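Side-chain contact in beta-N-acetylglucosaminidase-like protein Glycoside hydrolase family 20 (Flavobacterium johnsoniae, PDB 6YHH), which probably releases terminal N-acetylhexosamine units from chitin-derived oligosaccharides by hydrolysis, as a family 20 beta-N-acetylhexosaminidase: residues V511-I516 and Q520-V525. Residues are numbered along the deposited sequence; the frame is centred on the assembly and turned at random.
Sequences VILRNI and QNIKSV
Leu513 and Ile522 come closest in the backbone, their CA atoms 6.2 Å apart, and Ile522 meets the helix with its short branch. Its CG2 points at the helix backbone, lying 3.7 Å from Leu513 O and 3.7 Å from the backbone N of Arg514, so a methyl rests on the peptide that joins the two residues. With CG1 set between the backbone N and the carbonyl carbon (chi1 64°), the longer branch turns off to one side of CG2, and CD1 reaches back to Leu513 CB at 4.1 Å. Arg514 crosses Ile522 at a slant: its CG meets the same CG2 methyl at 3.8 Å, while Ile522 CD1 lies oblique to the guanidinium. The arginine chain bends about its CG-CD bond (chi3 -73°), and NE forms a salt bridge with Glu499 of the second subunit, while CG stays against the isoleucine.

Val525 lies beside Ile522, on the same side of Leu513, but further out along the leucine side chain, towards CD2. The leucine and valine side chains pass each other in opposite senses, Leu513 CD2 meeting Val525 CG2 at 3.7 Å, while CG1 of the valine lies near both CB and CD2 of the leucine. Ile516, one turn on, adds a looser touch to Val525 CG2. The contact is packing, without a hydrogen bond between the two segments, and the polar grip lies within 520-525: Lys523 N donates to Asn521 OD1 (3.0 Å, 163° at the hydrogen), a capping bond at the turn into helix 523-529.

The contact joins two consecutive helices, 507-517 and 523-529, across the short link between them, away from the predicted proton donor Glu317. Helix 556-559 packs on Leu513 and, through Phe556, on Val525, which also meets Leu603 of helix 583-607.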
ATOM      1  N   VAL A 511       5.586   2.614  10.103  1.00  7.48           N
ATOM      2  CA  VAL A 511       5.430   1.245  10.283  1.00  7.53           C
ATOM      3  C   VAL A 511       6.725   0.606  10.805  1.00  7.53           C
ATOM      4  O   VAL A 511       6.725  -0.203  11.766  1.00  8.03           O
ATOM      5  CB  VAL A 511       5.063   0.527   8.979  1.00  8.56           C
ATOM      6  CG1 VAL A 511       5.017  -0.969   9.189  1.00  9.52           C
ATOM      7  CG2 VAL A 511       3.728   1.073   8.457  1.00  9.66           C
ATOM      8  N   ILE A 512       7.830   0.949  10.147  1.00  7.42           N
ATOM      9  CA  ILE A 512       9.153   0.452  10.560  1.00  7.73           C
ATOM     10  C   ILE A 512       9.485   0.933  11.969  1.00  7.34           C
ATOM     11  O   ILE A 512       9.940   0.152  12.796  1.00  8.17           O
ATOM     12  CB  ILE A 512      10.238   0.844   9.568  1.00  7.72           C
ATOM     13  CG1 ILE A 512       9.990   0.044   8.256  1.00  8.41           C
ATOM     14  CG2 ILE A 512      11.614   0.497  10.079  1.00  7.92           C
ATOM     15  CD1 ILE A 512      10.705   0.661   7.068  1.00  8.91           C
ATOM     16  N   LEU A 513       9.172   2.183  12.272  1.00  7.51           N
ATOM     17  CA  LEU A 513       9.513   2.739  13.594  1.00  7.73           C
ATOM     18  C   LEU A 513       8.676   2.034  14.683  1.00  9.14           C
ATOM     19  O   LEU A 513       9.171   1.735  15.742  1.00  8.82           O
ATOM     20  CB  LEU A 513       9.347   4.225  13.643  1.00  8.18           C
ATOM     21  CG  LEU A 513      10.368   4.886  12.778  1.00  9.58           C
ATOM     22  CD1 LEU A 513      10.064   6.377  12.866  1.00 10.82           C
ATOM     23  CD2 LEU A 513      11.830   4.653  13.065  1.00 10.68           C
ATOM     24  N   ARG A 514       7.408   1.736  14.379  1.00  8.99           N
ATOM     25  CA  ARG A 514       6.578   0.943  15.349  1.00  8.87           C
ATOM     26  C   ARG A 514       7.144  -0.439  15.565  1.00  8.49           C
ATOM     27  O   ARG A 514       7.231  -0.915  16.731  1.00  8.36           O
ATOM     28  CB  ARG A 514       5.116   0.906  14.937  1.00  8.91           C
ATOM     29  CG  ARG A 514       4.368   2.203  15.295  1.00  9.29           C
ATOM     30  CD  ARG A 514       2.872   2.051  14.950  1.00  9.79           C
ATOM     31  NE  ARG A 514       2.569   2.091  13.507  1.00  8.91           N
ATOM     32  CZ  ARG A 514       2.423   3.180  12.755  1.00  9.41           C
ATOM     33  NH1 ARG A 514       2.630   4.382  13.248  1.00 10.61           N
ATOM     34  NH2 ARG A 514       2.161   3.054  11.467  1.00  9.76           N
ATOM     35  N   ASN A 515       7.618  -1.076  14.510  1.00  7.98           N
ATOM     36  CA  ASN A 515       8.264  -2.377  14.657  1.00  8.01           C
ATOM     37  C   ASN A 515       9.500  -2.246  15.586  1.00  7.90           C
ATOM     38  O   ASN A 515       9.693  -3.043  16.498  1.00  8.16           O
ATOM     39  CB  ASN A 515       8.680  -2.898  13.278  1.00  8.20           C
ATOM     40  CG  ASN A 515       9.375  -4.230  13.408  1.00  8.86           C
ATOM     41  OD1 ASN A 515       8.792  -5.175  13.941  1.00 10.07           O
ATOM     42  ND2 ASN A 515      10.633  -4.310  12.913  1.00  7.73           N
ATOM     43  N   ILE A 516      10.338  -1.272  15.313  1.00  7.89           N
ATOM     44  CA  ILE A 516      11.536  -1.080  16.076  1.00  8.96           C
ATOM     45  C   ILE A 516      11.236  -0.786  17.583  1.00  8.51           C
ATOM     46  O   ILE A 516      11.918  -1.349  18.458  1.00  8.39           O
ATOM     47  CB  ILE A 516      12.385   0.054  15.478  1.00 10.09           C
ATOM     48  CG1 ILE A 516      12.927  -0.407  14.158  1.00 10.60           C
ATOM     49  CG2 ILE A 516      13.472   0.548  16.394  1.00 11.83           C
ATOM     50  CD1 ILE A 516      13.521   0.814  13.407  1.00 11.44           C
ATOM     51  N   GLN A 520       5.575   1.095  21.016  1.00  9.29           N
ATOM     52  CA  GLN A 520       5.594   2.192  21.965  1.00 10.01           C
ATOM     53  C   GLN A 520       5.579   3.509  21.209  1.00 10.37           C
ATOM     54  O   GLN A 520       5.483   3.536  19.957  1.00 11.19           O
ATOM     55  CB  GLN A 520       6.850   2.070  22.852  1.00  9.78           C
ATOM     56  CG  GLN A 520       6.953   0.757  23.648  1.00  9.72           C
ATOM     57  CD  GLN A 520       8.312   0.625  24.327  1.00 12.21           C
ATOM     58  OE1 GLN A 520       9.314   0.181  23.742  1.00 11.54           O
ATOM     59  NE2 GLN A 520       8.376   1.137  25.531  1.00 10.93           N
ATOM     60  N   ASN A 521       5.569   4.643  21.936  1.00  9.86           N
ATOM     61  CA  ASN A 521       5.576   5.935  21.343  1.00 11.99           C
ATOM     62  C   ASN A 521       6.802   6.102  20.450  1.00 11.52           C
ATOM     63  O   ASN A 521       7.902   5.930  20.975  1.00 11.08           O
ATOM     64  CB  ASN A 521       5.615   6.965  22.471  1.00 15.02           C
ATOM     65  CG  ASN A 521       5.453   8.372  21.997  1.00 20.68           C
ATOM     66  OD1 ASN A 521       5.714   8.743  20.857  1.00 17.75           O
ATOM     67  ND2 ASN A 521       5.047   9.211  22.933  1.00 30.81           N
ATOM     68  N   ILE A 522       6.605   6.411  19.180  1.00  9.89           N
ATOM     69  CA  ILE A 522       7.750   6.444  18.228  1.00 10.86           C
ATOM     70  C   ILE A 522       8.438   7.775  18.149  1.00 11.12           C
ATOM     71  O   ILE A 522       9.388   7.913  17.432  1.00 11.13           O
ATOM     72  CB  ILE A 522       7.408   5.911  16.814  1.00 10.67           C
ATOM     73  CG1 ILE A 522       6.349   6.803  16.143  1.00 11.27           C
ATOM     74  CG2 ILE A 522       6.954   4.475  16.876  1.00 10.88           C
ATOM     75  CD1 ILE A 522       6.036   6.484  14.682  1.00 11.21           C
ATOM     76  N   LYS A 523       7.989   8.753  18.934  1.00 10.20           N
ATOM     77  CA  LYS A 523       8.534  10.102  18.809  1.00 11.92           C
ATOM     78  C   LYS A 523      10.080  10.173  18.838  1.00 11.24           C
ATOM     79  O   LYS A 523      10.671  10.793  17.940  1.00 11.31           O
ATOM     80  CB  LYS A 523       7.969  11.018  19.860  1.00 14.76           C
ATOM     81  CG  LYS A 523       8.517  12.467  19.831  1.00 20.63           C
ATOM     82  CD  LYS A 523       7.778  13.329  20.871  1.00 26.68           C
ATOM     83  CE  LYS A 523       7.992  14.838  20.786  1.00 32.25           C
ATOM     84  NZ  LYS A 523       9.304  15.227  21.388  1.00 31.85           N
ATOM     85  N   SER A 524      10.711   9.566  19.830  1.00 10.33           N
ATOM     86  CA  SER A 524      12.167   9.671  19.963  1.00 11.23           C
ATOM     87  C   SER A 524      12.907   8.968  18.841  1.00 10.84           C
ATOM     88  O   SER A 524      13.928   9.461  18.344  1.00 10.81           O
ATOM     89  CB  SER A 524      12.586   9.128  21.306  1.00 13.24           C
ATOM     90  OG  SER A 524      12.052  10.035  22.239  1.00 17.85           O
ATOM     91  N   VAL A 525      12.375   7.819  18.406  1.00 10.20           N
ATOM     92  CA  VAL A 525      13.049   7.122  17.291  1.00 10.31           C
ATOM     93  C   VAL A 525      12.866   7.845  15.970  1.00  9.31           C
ATOM     94  O   VAL A 525      13.782   7.943  15.175  1.00  8.69           O
ATOM     95  CB  VAL A 525      12.660   5.633  17.247  1.00 13.12           C
ATOM     96  CG1 VAL A 525      11.250   5.384  16.914  1.00 17.66           C
ATOM     97  CG2 VAL A 525      13.561   4.915  16.277  1.00 14.11           C
TER